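Local coordinates for fibroblast growth factor 18 (Homo sapiens, PDB 4CJM), which signals as a secreted, heparin-binding-family growth factor that regulates cell proliferation, differentiation and migration and is required for normal bone development, at residues 22-27 / 57-62; 83-88 / 122-127; 89-94 / 99-104. All blocks are in the same frame, centred on the assembly; numbering follows the deposited sequence.

Contact 1: residues 22-27 / 57-62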
# COMPACT_ATOMS: atom_id res chain seq x y z
N ARG A 22 -10.05 5.85 7.65
CA ARG A 22 -9.91 4.53 8.24
C ARG A 22 -9.99 3.46 7.14
O ARG A 22 -9.25 2.47 7.17
CB ARG A 22 -10.98 4.33 9.30
CG ARG A 22 -11.06 2.97 9.94
CD ARG A 22 -12.16 2.87 11.04
NE ARG A 22 -12.28 3.98 12.01
CZ ARG A 22 -13.23 4.92 12.07
NH1 ARG A 22 -14.21 5.01 11.17
NH2 ARG A 22 -13.19 5.83 13.05
N ARG A 23 -10.84 3.68 6.15
CA ARG A 23 -11.04 2.71 5.08
C ARG A 23 -9.97 2.82 4.01
O ARG A 23 -9.52 3.91 3.67
CB ARG A 23 -12.42 2.93 4.48
CG ARG A 23 -12.84 1.88 3.49
CD ARG A 23 -14.31 2.03 3.11
NE ARG A 23 -14.60 1.48 1.79
CZ ARG A 23 -14.88 2.16 0.67
NH1 ARG A 23 -14.94 3.49 0.65
NH2 ARG A 23 -15.12 1.49 -0.45
N ILE A 24 -9.53 1.67 3.51
CA ILE A 24 -8.53 1.58 2.45
C ILE A 24 -9.16 0.87 1.26
O ILE A 24 -9.96 -0.05 1.41
CB ILE A 24 -7.30 0.78 2.87
CG1 ILE A 24 -6.63 1.41 4.10
CG2 ILE A 24 -6.30 0.65 1.73
CD1 ILE A 24 -6.07 2.79 3.87
N SER A 25 -8.83 1.35 0.07
CA SER A 25 -9.42 0.79 -1.14
C SER A 25 -8.50 1.05 -2.33
O SER A 25 -7.55 1.82 -2.21
CB SER A 25 -10.81 1.38 -1.33
OG SER A 25 -11.18 1.38 -2.68
N ALA A 26 -8.78 0.41 -3.47
CA ALA A 26 -8.01 0.67 -4.69
C ALA A 26 -8.95 0.93 -5.85
O ALA A 26 -8.92 0.21 -6.85
CB ALA A 26 -7.09 -0.49 -5.00
N ARG A 27 -9.78 1.97 -5.72
CA ARG A 27 -10.75 2.33 -6.76
C ARG A 27 -10.51 3.76 -7.24
O ARG A 27 -11.40 4.38 -7.79
CB ARG A 27 -12.18 2.16 -6.23
CG ARG A 27 -12.49 0.73 -5.81
CD ARG A 27 -13.84 0.57 -5.14
NE ARG A 27 -14.93 1.16 -5.91
CZ ARG A 27 -15.43 0.67 -7.05
NH1 ARG A 27 -14.97 -0.46 -7.58
NH2 ARG A 27 -16.42 1.32 -7.67
N PHE A 57 -3.65 10.03 6.95
CA PHE A 57 -3.70 8.72 7.60
C PHE A 57 -2.66 7.81 6.97
O PHE A 57 -2.47 7.84 5.76
CB PHE A 57 -5.08 8.08 7.45
CG PHE A 57 -6.09 8.53 8.48
CD1 PHE A 57 -6.14 9.85 8.90
CD2 PHE A 57 -7.01 7.62 9.00
CE1 PHE A 57 -7.08 10.24 9.83
CE2 PHE A 57 -7.95 8.02 9.92
CZ PHE A 57 -7.98 9.33 10.34
N TYR A 58 -1.99 7.01 7.80
CA TYR A 58 -1.02 6.06 7.33
C TYR A 58 -1.73 4.79 6.97
O TYR A 58 -2.66 4.36 7.67
CB TYR A 58 0.03 5.77 8.39
CG TYR A 58 0.97 6.93 8.65
CD1 TYR A 58 0.61 7.95 9.52
CD2 TYR A 58 2.21 7.00 8.03
CE1 TYR A 58 1.46 9.01 9.75
CE2 TYR A 58 3.08 8.05 8.26
CZ TYR A 58 2.70 9.05 9.10
OH TYR A 58 3.56 10.11 9.33
N LEU A 59 -1.27 4.17 5.89
CA LEU A 59 -1.68 2.82 5.53
C LEU A 59 -0.99 1.83 6.45
O LEU A 59 0.24 1.83 6.55
CB LEU A 59 -1.29 2.53 4.08
CG LEU A 59 -1.49 1.09 3.62
CD1 LEU A 59 -2.97 0.77 3.57
CD2 LEU A 59 -0.87 0.90 2.25
N CYS A 60 -1.79 0.99 7.11
CA CYS A 60 -1.29 0.01 8.06
C CYS A 60 -2.01 -1.32 7.92
O CYS A 60 -3.12 -1.37 7.39
CB CYS A 60 -1.45 0.53 9.50
SG CYS A 60 -0.91 2.25 9.70
N MET A 61 -1.36 -2.38 8.38
CA MET A 61 -1.96 -3.72 8.42
C MET A 61 -2.03 -4.22 9.85
O MET A 61 -0.99 -4.40 10.50
CB MET A 61 -1.14 -4.69 7.59
CG MET A 61 -1.77 -6.07 7.49
SD MET A 61 -0.81 -7.20 6.47
CE MET A 61 -1.40 -6.80 4.84
N ASN A 62 -3.24 -4.47 10.33
CA ASN A 62 -3.43 -4.89 11.72
C ASN A 62 -3.18 -6.42 11.88
O ASN A 62 -2.87 -7.11 10.91
CB ASN A 62 -4.80 -4.46 12.21
CG ASN A 62 -5.93 -5.24 11.57
OD1 ASN A 62 -5.73 -6.31 11.00
ND2 ASN A 62 -7.15 -4.71 11.68

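Contact 2: residues 83-88 / 122-127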
# COMPACT_ATOMS: atom_id res chain seq x y z
N LYS A 83 9.55 -4.35 -2.35
CA LYS A 83 10.28 -5.22 -3.24
C LYS A 83 9.89 -4.96 -4.69
O LYS A 83 8.71 -5.08 -5.04
CB LYS A 83 9.90 -6.66 -2.95
CG LYS A 83 10.41 -7.23 -1.64
CD LYS A 83 9.31 -7.97 -0.88
CE LYS A 83 9.84 -8.63 0.38
NZ LYS A 83 10.09 -10.09 0.21
N VAL A 84 10.87 -4.65 -5.52
CA VAL A 84 10.66 -4.66 -6.96
C VAL A 84 10.87 -6.07 -7.47
O VAL A 84 11.95 -6.62 -7.39
CB VAL A 84 11.55 -3.61 -7.69
CG1 VAL A 84 13.00 -4.05 -7.81
CG2 VAL A 84 10.97 -3.30 -9.06
N LEU A 85 9.80 -6.68 -7.98
CA LEU A 85 9.82 -8.09 -8.35
C LEU A 85 10.49 -8.28 -9.70
O LEU A 85 10.77 -7.32 -10.39
CB LEU A 85 8.40 -8.62 -8.40
CG LEU A 85 7.61 -8.43 -7.10
CD1 LEU A 85 6.15 -8.81 -7.28
CD2 LEU A 85 8.23 -9.25 -5.98
N GLU A 86 10.79 -9.54 -10.05
CA GLU A 86 11.40 -9.85 -11.34
C GLU A 86 10.49 -9.45 -12.49
O GLU A 86 10.97 -9.16 -13.57
CB GLU A 86 11.74 -11.33 -11.48
CG GLU A 86 12.85 -11.80 -10.56
CD GLU A 86 14.12 -10.95 -10.63
OE1 GLU A 86 14.92 -11.18 -11.56
OE2 GLU A 86 14.31 -10.06 -9.77
N ASN A 87 9.18 -9.43 -12.24
CA ASN A 87 8.22 -9.06 -13.27
C ASN A 87 7.99 -7.56 -13.42
O ASN A 87 7.09 -7.15 -14.13
CB ASN A 87 6.90 -9.79 -13.04
CG ASN A 87 6.17 -9.31 -11.81
OD1 ASN A 87 6.52 -8.30 -11.21
ND2 ASN A 87 5.12 -10.04 -11.44
N ASN A 88 8.79 -6.78 -12.71
CA ASN A 88 8.76 -5.31 -12.74
C ASN A 88 7.58 -4.64 -12.06
O ASN A 88 7.40 -3.42 -12.21
CB ASN A 88 8.89 -4.77 -14.15
CG ASN A 88 10.13 -5.28 -14.82
OD1 ASN A 88 11.23 -4.97 -14.41
ND2 ASN A 88 9.95 -6.10 -15.85
N ASP A 122 -2.83 -9.85 -7.19
CA ASP A 122 -3.49 -8.98 -6.23
C ASP A 122 -2.51 -8.08 -5.49
O ASP A 122 -2.89 -7.02 -5.05
CB ASP A 122 -4.31 -9.81 -5.22
CG ASP A 122 -5.53 -10.49 -5.86
OD1 ASP A 122 -5.60 -10.56 -7.10
OD2 ASP A 122 -6.42 -10.99 -5.13
N VAL A 123 -1.26 -8.51 -5.33
CA VAL A 123 -0.32 -7.78 -4.50
C VAL A 123 0.70 -7.00 -5.32
O VAL A 123 1.69 -6.50 -4.79
CB VAL A 123 0.40 -8.71 -3.46
CG1 VAL A 123 -0.61 -9.61 -2.75
CG2 VAL A 123 1.49 -9.58 -4.08
N HIS A 124 0.44 -6.89 -6.62
CA HIS A 124 1.37 -6.22 -7.52
C HIS A 124 0.92 -4.80 -7.85
O HIS A 124 -0.27 -4.54 -8.03
CB HIS A 124 1.51 -7.02 -8.80
CG HIS A 124 2.08 -8.38 -8.57
ND1 HIS A 124 1.93 -9.40 -9.47
CD2 HIS A 124 2.76 -8.89 -7.52
CE1 HIS A 124 2.52 -10.48 -9.01
NE2 HIS A 124 3.04 -10.20 -7.83
N PHE A 125 1.89 -3.90 -7.91
CA PHE A 125 1.61 -2.51 -8.13
C PHE A 125 2.62 -1.87 -9.08
O PHE A 125 3.77 -2.30 -9.16
CB PHE A 125 1.61 -1.76 -6.79
CG PHE A 125 0.57 -2.26 -5.83
CD1 PHE A 125 -0.73 -1.78 -5.88
CD2 PHE A 125 0.88 -3.26 -4.91
CE1 PHE A 125 -1.70 -2.27 -5.02
CE2 PHE A 125 -0.08 -3.76 -4.05
CZ PHE A 125 -1.37 -3.26 -4.09
N MET A 126 2.17 -0.84 -9.79
CA MET A 126 3.06 0.09 -10.49
C MET A 126 3.00 1.46 -9.81
O MET A 126 1.94 1.89 -9.39
CB MET A 126 2.63 0.25 -11.95
CG MET A 126 2.66 -1.02 -12.78
SD MET A 126 4.29 -1.75 -12.86
CE MET A 126 5.21 -0.55 -13.79
N LYS A 127 4.14 2.12 -9.72
CA LYS A 127 4.19 3.48 -9.21
C LYS A 127 3.84 4.48 -10.29
O LYS A 127 4.20 4.29 -11.44
CB LYS A 127 5.58 3.78 -8.69
CG LYS A 127 5.95 2.91 -7.50
CD LYS A 127 7.33 3.31 -7.04
CE LYS A 127 7.77 2.52 -5.83
NZ LYS A 127 9.23 2.68 -5.69

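Contact 3: residues 89-94 / 99-104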
# COMPACT_ATOMS: atom_id res chain seq x y z
N TYR A 89 6.78 -5.40 -11.32
CA TYR A 89 5.82 -4.79 -10.42
C TYR A 89 6.47 -4.64 -9.06
O TYR A 89 7.50 -5.26 -8.79
CB TYR A 89 4.56 -5.63 -10.29
CG TYR A 89 3.72 -5.60 -11.55
CD1 TYR A 89 3.95 -6.52 -12.59
CD2 TYR A 89 2.67 -4.69 -11.69
CE1 TYR A 89 3.16 -6.50 -13.72
CE2 TYR A 89 1.88 -4.68 -12.82
CZ TYR A 89 2.14 -5.58 -13.83
OH TYR A 89 1.36 -5.58 -14.96
N THR A 90 5.86 -3.82 -8.23
CA THR A 90 6.34 -3.61 -6.89
C THR A 90 5.37 -4.28 -5.96
O THR A 90 4.16 -4.21 -6.17
CB THR A 90 6.41 -2.10 -6.59
OG1 THR A 90 7.44 -1.50 -7.38
CG2 THR A 90 6.73 -1.85 -5.13
N ALA A 91 5.90 -4.96 -4.94
CA ALA A 91 5.06 -5.47 -3.85
C ALA A 91 5.41 -4.81 -2.53
O ALA A 91 6.54 -4.33 -2.34
CB ALA A 91 5.18 -6.98 -3.71
N LEU A 92 4.44 -4.84 -1.62
CA LEU A 92 4.60 -4.26 -0.29
C LEU A 92 4.27 -5.30 0.78
O LEU A 92 3.10 -5.59 1.05
CB LEU A 92 3.67 -3.05 -0.16
CG LEU A 92 4.00 -1.87 -1.09
CD1 LEU A 92 2.88 -0.86 -1.04
CD2 LEU A 92 5.33 -1.20 -0.74
N MET A 93 5.30 -5.86 1.39
CA MET A 93 5.14 -6.86 2.44
C MET A 93 5.13 -6.17 3.79
O MET A 93 5.93 -5.28 4.02
CB MET A 93 6.27 -7.89 2.41
CG MET A 93 6.12 -9.03 3.41
SD MET A 93 7.47 -10.24 3.34
CE MET A 93 8.69 -9.50 4.40
N SER A 94 4.26 -6.60 4.69
CA SER A 94 4.27 -6.09 6.07
C SER A 94 5.61 -6.34 6.71
O SER A 94 6.12 -7.46 6.66
CB SER A 94 3.18 -6.73 6.93
OG SER A 94 3.29 -6.31 8.27
N GLY A 99 5.63 -12.34 5.15
CA GLY A 99 4.77 -13.21 4.36
C GLY A 99 3.39 -12.65 4.04
O GLY A 99 2.67 -13.27 3.27
N TRP A 100 3.00 -11.51 4.65
CA TRP A 100 1.71 -10.85 4.38
C TRP A 100 1.93 -9.61 3.56
O TRP A 100 2.85 -8.83 3.82
CB TRP A 100 1.01 -10.41 5.66
CG TRP A 100 0.69 -11.49 6.63
CD1 TRP A 100 1.04 -12.81 6.55
CD2 TRP A 100 -0.01 -11.34 7.87
NE1 TRP A 100 0.58 -13.50 7.65
CE2 TRP A 100 -0.06 -12.62 8.48
CE3 TRP A 100 -0.60 -10.25 8.53
CZ2 TRP A 100 -0.67 -12.83 9.74
CZ3 TRP A 100 -1.21 -10.47 9.77
CH2 TRP A 100 -1.25 -11.75 10.35
N TYR A 101 1.06 -9.40 2.59
CA TYR A 101 1.24 -8.35 1.59
C TYR A 101 0.01 -7.45 1.45
O TYR A 101 -1.12 -7.87 1.65
CB TYR A 101 1.53 -9.00 0.24
CG TYR A 101 2.88 -9.68 0.17
CD1 TYR A 101 3.07 -11.00 0.64
CD2 TYR A 101 3.97 -9.01 -0.34
CE1 TYR A 101 4.33 -11.60 0.58
CE2 TYR A 101 5.22 -9.60 -0.40
CZ TYR A 101 5.39 -10.88 0.06
OH TYR A 101 6.66 -11.40 -0.05
N VAL A 102 0.27 -6.21 1.05
CA VAL A 102 -0.77 -5.29 0.63
C VAL A 102 -1.31 -5.81 -0.69
O VAL A 102 -0.53 -6.06 -1.64
CB VAL A 102 -0.18 -3.89 0.40
CG1 VAL A 102 -1.23 -2.94 -0.17
CG2 VAL A 102 0.39 -3.33 1.69
N GLY A 103 -2.63 -5.99 -0.77
CA GLY A 103 -3.28 -6.51 -1.98
C GLY A 103 -4.76 -6.15 -2.11
O GLY A 103 -5.40 -5.73 -1.15
N PHE A 104 -5.29 -6.31 -3.31
CA PHE A 104 -6.68 -5.95 -3.60
C PHE A 104 -7.31 -6.89 -4.61
O PHE A 104 -6.61 -7.48 -5.44
CB PHE A 104 -6.76 -4.53 -4.17
CG PHE A 104 -6.26 -3.48 -3.23
CD1 PHE A 104 -4.91 -3.12 -3.22
CD2 PHE A 104 -7.12 -2.87 -2.35
CE1 PHE A 104 -4.44 -2.15 -2.34
CE2 PHE A 104 -6.66 -1.91 -1.46
CZ PHE A 104 -5.31 -1.55 -1.46
O HOH W 1 2.02 -6.15 -1.94

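Contact 1: residues 22-27 / 57-62
Two different hairpins of the beta-trefoil meet here: Ile-24, on the strand that pairs with 16-19, packs against Leu-59, on the strand that pairs with 67-70. The two strands are not sheet partners. Ile-24 CA and Leu-59 CA are 7.6 Å apart, too far for backbone pairing, and the strands meet through side chains. A single methyl of Leu-59 does most of the work. Its CD1 rests against the whole branched end of Ile-24, 3.7 Å from Ile-24 CD1 and 3.8 Å from each of Ile-24 CG1 and CG2, and the two side chains cross at about a right angle. Leu-59 does not set out straight at its partner. With CG opposite the backbone N (chi1 172°), the branch swings across and delivers CD1 to the isoleucine. Ile-24 also lies on Val-19 and Phe-104, so the pair belongs to a larger apolar cluster.

Further out, the ring of Phe-57 approaches the backbone of Arg-22. Phe-57 CD2 and CE2 are both 3.8 Å from Arg-22 N, which meets the ring obliquely. The side chain of Arg-22 starts off away from this partner, so only its main chain is packed against the phenylalanine, whose ring also touches Val-19 and Pro-71. On the strand of Leu-59, the next residue, Cys-60, is tied to Cys-78 by a disulfide.

With no polar bond between the two segments, cohesion is dispersion and buried methyls; beside it, a backbone hydrogen bond of Arg-22 with Gly-69 ties 22-27 to the partner strand of 58-61.

Contact 2: residues 83-88 / 122-127
The imidazole of His-124 and the carboxamide of Asn-87 stand almost perpendicular, their planes 84° apart, and Leu-85 meets the same imidazole. Neither neighbour settles squarely over a face or at an edge; both come in obliquely. Leu-85 CD1 lies 3.4 Å from His-124 CD2 and 3.5 Å from NE2, the leucine crossing the histidine at about a right angle. Asn-87 ND2 approaches nearer the other nitrogen, 3.6 Å from His-124 CE1.

Both ring nitrogens have partners outside this pair of segments: NE2 bonds the backbone O of Glu-118 and ND1 meets Arg-11 NH1. That pattern is consistent with a neutral imidazole carrying its proton on NE2. In Asn-87 a chi1 of 69° sets CG between backbone N and carbonyl carbon, from where ND2 reaches the imidazole and OD1 takes the N-H of Tyr-89. A type I turn from Leu-85 to Asn-88, closed by Asn-88 N to Leu-85 O at 3.1 Å, leads from strand 80-84 to strand 90-94 of the trefoil's large sheet; here it packs on the chain entering the last strand, 125-128.

Met-126, bent at chi2 and chi3, curls so that SD comes 3.6 Å from Asn-88 O. The side chain of Asn-88, a predicted N-glycosylation site carrying no sugar in this model, leads away.

The turn thus meets His-124 and Met-126 through van der Waals contacts, without a hydrogen bond between the segments, while Glu-118, Arg-11 and Tyr-89 hold the polar groups.

Contact 3: residues 89-94 / 99-104
Met-93 places CG opposite its backbone N (chi1 -176°), runs on extended, and bends only at its last torsion; this lays the chain over Tyr-101 and brings the sulfur to Gly-99. Met-93 CG sits over one face of the phenol ring, 4.0 Å from the Tyr-101 centroid and 17° off the normal, a CH-pi contact displaced toward the rim. Met-93 CB touches Tyr-101 CE2 at 3.5 Å. The sulfur lies obliquely beside the ring as a Met-aromatic contact and also receives a weak bond from the backbone, Gly-99 N to Met-93 SD at 3.3 Å.

Beneath these side chains Met-93 and Tyr-101 are bridged in the manner of a non-hydrogen-bonded antiparallel pair, though the two chains run 111° apart and only this one bridge forms. It is flanked by two backbone bonds: Val-102 N gives to Leu-92 O at 2.9 Å, and Ser-94 N to Trp-100 O at 2.8 Å. Beyond the bridge the chain peels away, and a water takes over, accepting from Leu-92 N (2.8 Å) and probably donating to Val-102 O. Inward, Leu-92 CB packs on Val-102 CG2 at 3.8 Å, with Leu-92 reaching Val-48 and Ile-50 of strand 47-52, while Val-102 rests on Phe-80 and Phe-125. At the turn between the segments Ser-94 OG accepts from the backbone N of Lys-96 and Tyr-97.

The join therefore fastens strand 90-94 of the beta-trefoil to the irregular chain after it in two layers. Two backbone bonds set the register at Met-93 and Tyr-101, and the thioether, whose polarisable sulfur probably favours both the ring and the weak N-H contact, covers that bridge from one side.

Contact 3 is the buried one of the three, contact 1 is partly buried, and contact 2 lies at the surface. Contacts 2 and 3 share the large sheet: strand 80-84 neighbours 90-94, and Phe-125 O probably bonds Thr-90 N, which would bring the two outermost strands together, consistent with the closed barrel of a beta-trefoil. Contact 1, about 19 Å from contact 2 between centres, joins hairpins on the other side of the molecule's centre. It meets contact 3 where Ala-26 packs on Phe-104 and Met-61 on Trp-100. Contact 3 alone has backbone bonds between its segments; contact 1 relies on methyl packing, contact 2 on mixed polar and apolar touches.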